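PDB 6L85: phosphate transporter, which probably imports inorganic phosphate across the membrane by coupling its uptake to sodium ions, as in the related human SLC20 carriers. Local coordinates for residues B[44-49]-B[295-300]; B[84-89]-B[387-392]; B[315-320]-B[359-364]. All coordinates share one frame; numbering follows the deposited sequence.

Contact 1: B[44-49]-B[295-300]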
loop_
_atom_site.group_PDB
_atom_site.type_symbol
_atom_site.label_atom_id
_atom_site.label_comp_id
_atom_site.label_asym_id
_atom_site.label_seq_id
_atom_site.Cartn_x
_atom_site.Cartn_y
_atom_site.Cartn_z
ATOM N N ILE B 44 -7.005 -2.937 11.946
ATOM C CA ILE B 44 -5.708 -2.667 11.335
ATOM C C ILE B 44 -5.045 -3.970 10.906
ATOM O O ILE B 44 -4.574 -4.102 9.761
ATOM C CB ILE B 44 -4.801 -1.879 12.298
ATOM C CG1 ILE B 44 -5.475 -0.596 12.768
ATOM C CG2 ILE B 44 -3.472 -1.561 11.629
ATOM C CD1 ILE B 44 -4.649 0.182 13.763
ATOM N N ALA B 45 -4.994 -4.952 11.819
ATOM C CA ALA B 45 -4.324 -6.215 11.507
ATOM C C ALA B 45 -4.999 -6.902 10.341
ATOM O O ALA B 45 -4.331 -7.517 9.514
ATOM C CB ALA B 45 -4.311 -7.139 12.723
ATOM N N MET B 46 -6.331 -6.811 10.262
ATOM C CA MET B 46 -7.057 -7.403 9.145
ATOM C C MET B 46 -6.495 -6.924 7.824
ATOM O O MET B 46 -6.282 -7.716 6.898
ATOM C CB MET B 46 -8.538 -7.050 9.229
ATOM C CG MET B 46 -9.309 -7.928 10.173
ATOM S SD MET B 46 -11.057 -7.532 10.066
ATOM C CE MET B 46 -11.590 -8.688 8.808
ATOM N N PHE B 47 -6.258 -5.617 7.716
ATOM C CA PHE B 47 -5.732 -5.129 6.443
ATOM C C PHE B 47 -4.260 -5.513 6.245
ATOM O O PHE B 47 -3.865 -5.938 5.150
ATOM C CB PHE B 47 -5.929 -3.617 6.317
ATOM C CG PHE B 47 -6.146 -3.179 4.906
ATOM C CD1 PHE B 47 -5.064 -2.980 4.051
ATOM C CD2 PHE B 47 -7.433 -3.026 4.405
ATOM C CE1 PHE B 47 -5.264 -2.602 2.726
ATOM C CE2 PHE B 47 -7.640 -2.649 3.095
ATOM C CZ PHE B 47 -6.551 -2.440 2.247
ATOM N N LEU B 48 -3.444 -5.405 7.303
ATOM C CA LEU B 48 -1.999 -5.579 7.149
ATOM C C LEU B 48 -1.599 -7.051 6.970
ATOM O O LEU B 48 -0.676 -7.350 6.198
ATOM C CB LEU B 48 -1.267 -4.953 8.339
ATOM C CG LEU B 48 -0.817 -3.488 8.223
ATOM C CD1 LEU B 48 0.095 -3.241 7.016
ATOM C CD2 LEU B 48 -2.016 -2.568 8.171
ATOM N N GLU B 49 -2.270 -7.978 7.672
ATOM C CA GLU B 49 -2.026 -9.407 7.484
ATOM C C GLU B 49 -2.324 -9.807 6.041
ATOM O O GLU B 49 -1.543 -10.529 5.399
ATOM C CB GLU B 49 -2.912 -10.234 8.430
ATOM C CG GLU B 49 -2.687 -10.061 9.923
ATOM C CD GLU B 49 -1.507 -10.887 10.393
ATOM O OE1 GLU B 49 -1.158 -11.846 9.674
ATOM O OE2 GLU B 49 -0.922 -10.571 11.448
ATOM N N GLY B 295 -8.819 -15.685 5.334
ATOM C CA GLY B 295 -9.066 -16.473 6.532
ATOM C C GLY B 295 -8.308 -15.954 7.741
ATOM O O GLY B 295 -8.853 -15.914 8.847
ATOM N N ILE B 296 -7.045 -15.550 7.550
ATOM C CA ILE B 296 -6.289 -14.943 8.647
ATOM C C ILE B 296 -6.993 -13.674 9.141
ATOM O O ILE B 296 -7.168 -13.475 10.350
ATOM C CB ILE B 296 -4.839 -14.646 8.211
ATOM C CG1 ILE B 296 -4.034 -15.929 8.011
ATOM C CG2 ILE B 296 -4.102 -13.815 9.256
ATOM C CD1 ILE B 296 -2.606 -15.668 7.543
ATOM N N SER B 297 -7.406 -12.799 8.212
ATOM C CA SER B 297 -8.100 -11.565 8.599
ATOM C C SER B 297 -9.367 -11.861 9.397
ATOM O O SER B 297 -9.637 -11.235 10.435
ATOM C CB SER B 297 -8.454 -10.752 7.353
ATOM O OG SER B 297 -7.283 -10.151 6.832
ATOM N N LEU B 298 -10.163 -12.811 8.918
ATOM C CA LEU B 298 -11.403 -13.134 9.605
ATOM C C LEU B 298 -11.127 -13.772 10.967
ATOM O O LEU B 298 -11.831 -13.490 11.942
ATOM C CB LEU B 298 -12.265 -14.021 8.696
ATOM C CG LEU B 298 -12.976 -13.284 7.539
ATOM C CD1 LEU B 298 -13.685 -14.235 6.583
ATOM C CD2 LEU B 298 -13.995 -12.244 8.036
ATOM N N GLY B 299 -10.080 -14.599 11.077
ATOM C CA GLY B 299 -9.720 -15.142 12.376
ATOM C C GLY B 299 -9.251 -14.065 13.336
ATOM O O GLY B 299 -9.537 -14.117 14.534
ATOM N N VAL B 300 -8.513 -13.077 12.825
ATOM C CA VAL B 300 -8.103 -11.959 13.665
ATOM C C VAL B 300 -9.329 -11.265 14.229
ATOM O O VAL B 300 -9.390 -10.953 15.424
ATOM C CB VAL B 300 -7.239 -10.964 12.870
ATOM C CG1 VAL B 300 -7.260 -9.564 13.572
ATOM C CG2 VAL B 300 -5.829 -11.476 12.694
#
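A45 meets V300 where helix 38-56 runs nearly antiparallel to helix 286-302, the short segments lying at 166° with their axes 8.5 Å apart at closest approach. The methyl CB of A45 rests 3.9 Å from CG1 of V300, and both residues also lean on V23 of helix 2-32, so this end of the contact belongs to a three-helix core.

M46 brings the two backbones closest, its CA lying 4.3 Å from CA of S297. The hydroxyl OG of S297 gives its proton to the carbonyl oxygen of M46 over 2.6 Å. It arrives in the carbonyl plane on a lone pair, at a C=O...OG angle of 123°, so a buried peptide oxygen gains a partner from the neighbouring helix. The same hydroxyl makes a second, weak hydrogen bond to the carbonyl of G293 in its own helix. CG of M46 lies 3.3 Å from the carbonyl oxygen of S297. Farther out, the bend at chi3 (92°) turns the terminal methyl CE toward S297 and L298, 4.4 Å from CD2 of L298. F215 of the second subunit packs on M46 and L298, placing this flank at the dimer interface.

One turn on, E49 crosses I296 at about a right angle. CG2 of I296 reaches the bent chain, 3.6 Å from OE1 of E49, while that oxygen is hydrogen-bonded to ND1 of H254. The helix carrying H254 also supplies N257 and D258 to a sodium site. I296 has its side chain about 9 Å from a bound sodium ion, not necessarily that one. Close, near-antiparallel helix packing of this kind is usual in the core of helical membrane transporters, and here a serine-to-carbonyl bond reinforces it.

Contact 2: B[84-89]-B[387-392]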
loop_
_atom_site.group_PDB
_atom_site.type_symbol
_atom_site.label_atom_id
_atom_site.label_comp_id
_atom_site.label_asym_id
_atom_site.label_seq_id
_atom_site.Cartn_x
_atom_site.Cartn_y
_atom_site.Cartn_z
ATOM N N LEU B 84 -4.421 -32.299 3.094
ATOM C CA LEU B 84 -5.661 -32.147 3.846
ATOM C C LEU B 84 -5.517 -32.637 5.284
ATOM O O LEU B 84 -5.998 -31.978 6.223
ATOM C CB LEU B 84 -6.796 -32.882 3.143
ATOM C CG LEU B 84 -7.126 -32.398 1.737
ATOM C CD1 LEU B 84 -8.347 -33.149 1.255
ATOM C CD2 LEU B 84 -7.369 -30.890 1.690
ATOM N N SER B 85 -4.870 -33.794 5.478
ATOM C CA SER B 85 -4.702 -34.349 6.824
ATOM C C SER B 85 -3.933 -33.394 7.721
ATOM O O SER B 85 -4.318 -33.168 8.874
ATOM C CB SER B 85 -3.986 -35.705 6.756
ATOM O OG SER B 85 -4.843 -36.686 6.182
ATOM N N ALA B 86 -2.844 -32.826 7.200
ATOM C CA ALA B 86 -2.061 -31.849 7.943
ATOM C C ALA B 86 -2.901 -30.625 8.316
ATOM O O ALA B 86 -2.825 -30.132 9.450
ATOM C CB ALA B 86 -0.834 -31.442 7.122
ATOM N N LEU B 87 -3.690 -30.106 7.366
ATOM C CA LEU B 87 -4.543 -28.950 7.669
ATOM C C LEU B 87 -5.516 -29.276 8.796
ATOM O O LEU B 87 -5.647 -28.508 9.756
ATOM C CB LEU B 87 -5.319 -28.492 6.420
ATOM C CG LEU B 87 -4.613 -27.688 5.307
ATOM C CD1 LEU B 87 -5.498 -27.564 4.077
ATOM C CD2 LEU B 87 -4.153 -26.283 5.758
ATOM N N ILE B 88 -6.205 -30.422 8.696
ATOM C CA ILE B 88 -7.137 -30.845 9.745
ATOM C C ILE B 88 -6.439 -30.886 11.102
ATOM O O ILE B 88 -6.924 -30.319 12.092
ATOM C CB ILE B 88 -7.738 -32.224 9.407
ATOM C CG1 ILE B 88 -8.636 -32.150 8.173
ATOM C CG2 ILE B 88 -8.523 -32.767 10.605
ATOM C CD1 ILE B 88 -9.471 -33.415 7.940
ATOM N N ALA B 89 -5.274 -31.550 11.161
ATOM C CA ALA B 89 -4.620 -31.807 12.443
ATOM C C ALA B 89 -4.098 -30.524 13.067
ATOM O O ALA B 89 -4.272 -30.285 14.278
ATOM C CB ALA B 89 -3.471 -32.820 12.270
ATOM N N ALA B 387 1.488 -36.812 14.949
ATOM C CA ALA B 387 0.743 -38.031 15.255
ATOM C C ALA B 387 -0.720 -37.894 14.868
ATOM O O ALA B 387 -1.319 -38.840 14.342
ATOM C CB ALA B 387 0.887 -38.373 16.741
ATOM N N THR B 388 -1.316 -36.722 15.117
ATOM C CA THR B 388 -2.710 -36.499 14.746
ATOM C C THR B 388 -2.888 -36.541 13.233
ATOM O O THR B 388 -3.880 -37.077 12.730
ATOM C CB THR B 388 -3.179 -35.152 15.305
ATOM O OG1 THR B 388 -2.922 -35.099 16.715
ATOM C CG2 THR B 388 -4.657 -34.928 15.046
ATOM N N SER B 389 -1.936 -35.978 12.493
ATOM C CA SER B 389 -1.997 -35.980 11.035
ATOM C C SER B 389 -1.841 -37.393 10.483
ATOM O O SER B 389 -2.568 -37.796 9.570
ATOM C CB SER B 389 -0.908 -35.050 10.483
ATOM O OG SER B 389 -0.893 -35.056 9.070
ATOM N N ALA B 390 -0.887 -38.152 11.024
ATOM C CA ALA B 390 -0.747 -39.559 10.661
ATOM C C ALA B 390 -2.051 -40.313 10.890
ATOM O O ALA B 390 -2.513 -41.068 10.021
ATOM C CB ALA B 390 0.388 -40.181 11.477
ATOM N N ALA B 391 -2.670 -40.104 12.053
ATOM C CA ALA B 391 -3.917 -40.790 12.367
ATOM C C ALA B 391 -5.021 -40.408 11.393
ATOM O O ALA B 391 -5.755 -41.275 10.902
ATOM C CB ALA B 391 -4.335 -40.471 13.801
ATOM N N VAL B 392 -5.179 -39.106 11.123
ATOM C CA VAL B 392 -6.220 -38.676 10.188
ATOM C C VAL B 392 -5.969 -39.271 8.811
ATOM O O VAL B 392 -6.897 -39.726 8.134
ATOM C CB VAL B 392 -6.302 -37.137 10.119
ATOM C CG1 VAL B 392 -7.207 -36.710 8.954
ATOM C CG2 VAL B 392 -6.816 -36.564 11.433
#
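A89 and S389 mark the closest backbone approach between helices 76-99 and 368-400, with their CA atoms 5.1 Å apart. The axes of the short segments cross at 129° and come within 8.2 Å, a separation that the small side chains at the crossing permit.

Van der Waals packing carries the contact. CB of A89 lodges against the start of the 387-392 turn, 3.5 Å from the backbone N of S389 and 3.7 Å from CG2 of T388. Toward the other end, V392 has CG1 anti to its backbone N (chi1 170°), and this branch touches both S85 and I88. It lies 3.6 Å from OG of S85 and 4.1 Å from CD1 of I88.

No hydrogen bond joins the segments, although OG of S389 comes 3.5 Å from the backbone N of A86. That hydroxyl is hydrogen-bonded instead to the carbonyl of G113 on helix 106-121, which draws a third helix into the junction. S85 bonds back to the Y81 carbonyl and T388 to that of T384, each one turn earlier. T388 OG1 is also hydrogen-bonded to NE1 of W93, so the two helices are bonded to each other just beyond the segments. With A89 and S389 at the closest approach, this is a small-residue crossing of transmembrane helices, joining helix 76-99 to the C-terminal helix 368-400.

Contact 3: B[315-320]-B[359-364]; sequences ITTLTN and FARGLE
R361 reaches from the loop after helix 346-357 to a type I beta turn, I315 to L318, in the loop that leads into helix 320-339. Its CG starts anti to the backbone N (chi1 -164°), and bends at chi2 and chi3 then swing the guanidinium back onto the turn.

Polar contact comes from T317. NH2 of R361 stands 2.5 Å from OG1 of T317, which lies at the edge of the guanidinium near its plane. The bond is short yet poorly angled, 117° at the hydrogen, so it is weak and its exact length somewhat doubtful. The T317 and R361 side chains run alongside one another, pointing opposite ways.

Apolar contact comes from I315 and L318. CA of I315 lies at the edge, 3.2 Å from NH1 of R361, whereas its CG2, 3.3 Å from the same NH1, is displaced from the guanidinium plane. The I315 side chain also packs on A28 and T29 of helix 2-32. L318 covers one face, its CB 4.2 Å from NH2 of R361.

The L318 side chain is about 8 Å from a bound sodium ion, probably the one held by T29 and Q243, since I315 packs on T29 and N320 OD1 bonds to Q243 NE2. T319 is the N-cap of helix 320-339. NH2 of R361 also lies 3.4 Å from the backbone N of L318; both are donors, and that N-H instead closes the turn on the carbonyl oxygen of I315, at 2.8 Å.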
loop_
_atom_site.group_PDB
_atom_site.type_symbol
_atom_site.label_atom_id
_atom_site.label_comp_id
_atom_site.label_asym_id
_atom_site.label_seq_id
_atom_site.Cartn_x
_atom_site.Cartn_y
_atom_site.Cartn_z
ATOM N N ILE B 315 2.132 -7.243 29.404
ATOM C CA ILE B 315 3.189 -6.335 28.958
ATOM C C ILE B 315 2.772 -4.872 29.072
ATOM O O ILE B 315 3.384 -4.001 28.445
ATOM C CB ILE B 315 3.632 -6.652 27.514
ATOM C CG1 ILE B 315 2.469 -6.465 26.531
ATOM C CG2 ILE B 315 4.205 -8.064 27.429
ATOM C CD1 ILE B 315 2.851 -6.671 25.089
ATOM N N THR B 316 1.742 -4.579 29.871
ATOM C CA THR B 316 1.365 -3.177 30.061
ATOM C C THR B 316 2.438 -2.381 30.793
ATOM O O THR B 316 2.343 -1.151 30.846
ATOM C CB THR B 316 0.043 -3.046 30.825
ATOM O OG1 THR B 316 0.244 -3.390 32.202
ATOM C CG2 THR B 316 -1.038 -3.927 30.210
ATOM N N THR B 317 3.443 -3.047 31.353
ATOM C CA THR B 317 4.597 -2.382 31.932
ATOM C C THR B 317 5.754 -2.264 30.944
ATOM O O THR B 317 6.834 -1.791 31.322
ATOM C CB THR B 317 5.059 -3.123 33.201
ATOM O OG1 THR B 317 5.421 -4.477 32.877
ATOM C CG2 THR B 317 3.941 -3.140 34.238
ATOM N N LEU B 318 5.559 -2.690 29.697
ATOM C CA LEU B 318 6.570 -2.509 28.661
ATOM C C LEU B 318 6.543 -1.058 28.177
ATOM O O LEU B 318 5.505 -0.576 27.715
ATOM C CB LEU B 318 6.311 -3.475 27.507
ATOM C CG LEU B 318 7.429 -3.632 26.479
ATOM C CD1 LEU B 318 8.655 -4.256 27.148
ATOM C CD2 LEU B 318 6.945 -4.475 25.297
ATOM N N THR B 319 7.668 -0.354 28.288
ATOM C CA THR B 319 7.686 1.025 27.820
ATOM C C THR B 319 7.393 1.074 26.324
ATOM O O THR B 319 7.594 0.103 25.586
ATOM C CB THR B 319 9.032 1.706 28.093
ATOM O OG1 THR B 319 10.117 0.882 27.640
ATOM C CG2 THR B 319 9.200 2.007 29.589
ATOM N N ASN B 320 6.910 2.232 25.879
ATOM C CA ASN B 320 6.612 2.401 24.462
ATOM C C ASN B 320 7.864 2.298 23.604
ATOM O O ASN B 320 7.805 1.774 22.481
ATOM C CB ASN B 320 5.909 3.726 24.253
ATOM C CG ASN B 320 4.484 3.679 24.741
ATOM O OD1 ASN B 320 3.667 2.928 24.203
ATOM N ND2 ASN B 320 4.180 4.439 25.785
ATOM N N PHE B 359 13.101 -8.006 30.437
ATOM C CA PHE B 359 11.833 -8.521 30.921
ATOM C C PHE B 359 11.680 -8.063 32.363
ATOM O O PHE B 359 12.515 -8.402 33.212
ATOM C CB PHE B 359 11.779 -10.054 30.810
ATOM C CG PHE B 359 12.978 -10.759 31.404
ATOM C CD1 PHE B 359 14.117 -10.988 30.638
ATOM C CD2 PHE B 359 12.963 -11.204 32.724
ATOM C CE1 PHE B 359 15.224 -11.635 31.183
ATOM C CE2 PHE B 359 14.066 -11.849 33.278
ATOM C CZ PHE B 359 15.198 -12.068 32.507
ATOM N N ALA B 360 10.658 -7.243 32.635
ATOM C CA ALA B 360 10.337 -6.965 34.033
ATOM C C ALA B 360 10.154 -8.279 34.796
ATOM O O ALA B 360 10.822 -8.509 35.809
ATOM C CB ALA B 360 9.113 -6.042 34.156
ATOM N N ARG B 361 9.293 -9.186 34.313
ATOM C CA ARG B 361 8.323 -9.030 33.215
ATOM C C ARG B 361 7.032 -9.334 33.928
ATOM O O ARG B 361 6.091 -9.911 33.380
ATOM C CB ARG B 361 8.603 -9.988 32.051
ATOM C CG ARG B 361 7.917 -9.663 30.710
ATOM C CD ARG B 361 8.591 -8.529 29.919
ATOM N NE ARG B 361 8.321 -7.216 30.499
ATOM C CZ ARG B 361 7.118 -6.649 30.546
ATOM N NH1 ARG B 361 6.068 -7.272 30.025
ATOM N NH2 ARG B 361 6.967 -5.457 31.109
ATOM N N GLY B 362 7.037 -8.934 35.199
ATOM C CA GLY B 362 6.252 -9.593 36.211
ATOM C C GLY B 362 6.814 -10.957 36.578
ATOM O O GLY B 362 6.581 -11.444 37.689
ATOM N N LEU B 363 7.558 -11.587 35.667
ATOM C CA LEU B 363 8.007 -12.963 35.838
ATOM C C LEU B 363 8.949 -13.082 37.035
ATOM O O LEU B 363 9.908 -12.310 37.150
ATOM C CB LEU B 363 8.657 -13.461 34.543
ATOM C CG LEU B 363 7.644 -13.990 33.505
ATOM C CD1 LEU B 363 6.928 -12.869 32.752
ATOM C CD2 LEU B 363 8.285 -14.946 32.500
ATOM N N GLU B 364 8.702 -14.059 37.932
ATOM C CA GLU B 364 7.768 -15.217 37.815
ATOM C C GLU B 364 6.396 -15.036 37.128
ATOM O O GLU B 364 6.128 -15.752 36.172
ATOM C CB GLU B 364 7.539 -15.814 39.218
ATOM C CG GLU B 364 6.774 -14.926 40.213
ATOM C CD GLU B 364 7.671 -14.315 41.271
ATOM O OE1 GLU B 364 8.867 -14.671 41.314
ATOM O OE2 GLU B 364 7.176 -13.481 42.060
#

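Followed from the N terminus, the chain enters contact 1 at helix 38-56 and contact 2 at helix 76-99. Contact 1 closes at helix 286-302, after a loop of 245 mostly helical residues, while contact 2 waits for the last helix, 368-400; the two loops therefore cross. Contact 3 opens only after contact 1 has closed, bridges 38 residues, and falls wholly within the span of contact 2. None of the three touches another, and the centres of contacts 2 and 3 are about 37 Å apart. Early helices are thus tied to late ones, by contact 1 near the centre of the chain and by contact 2 farther out, whereas contact 3 joins two late loops flanking helices 320-339 and 346-357 in sequence.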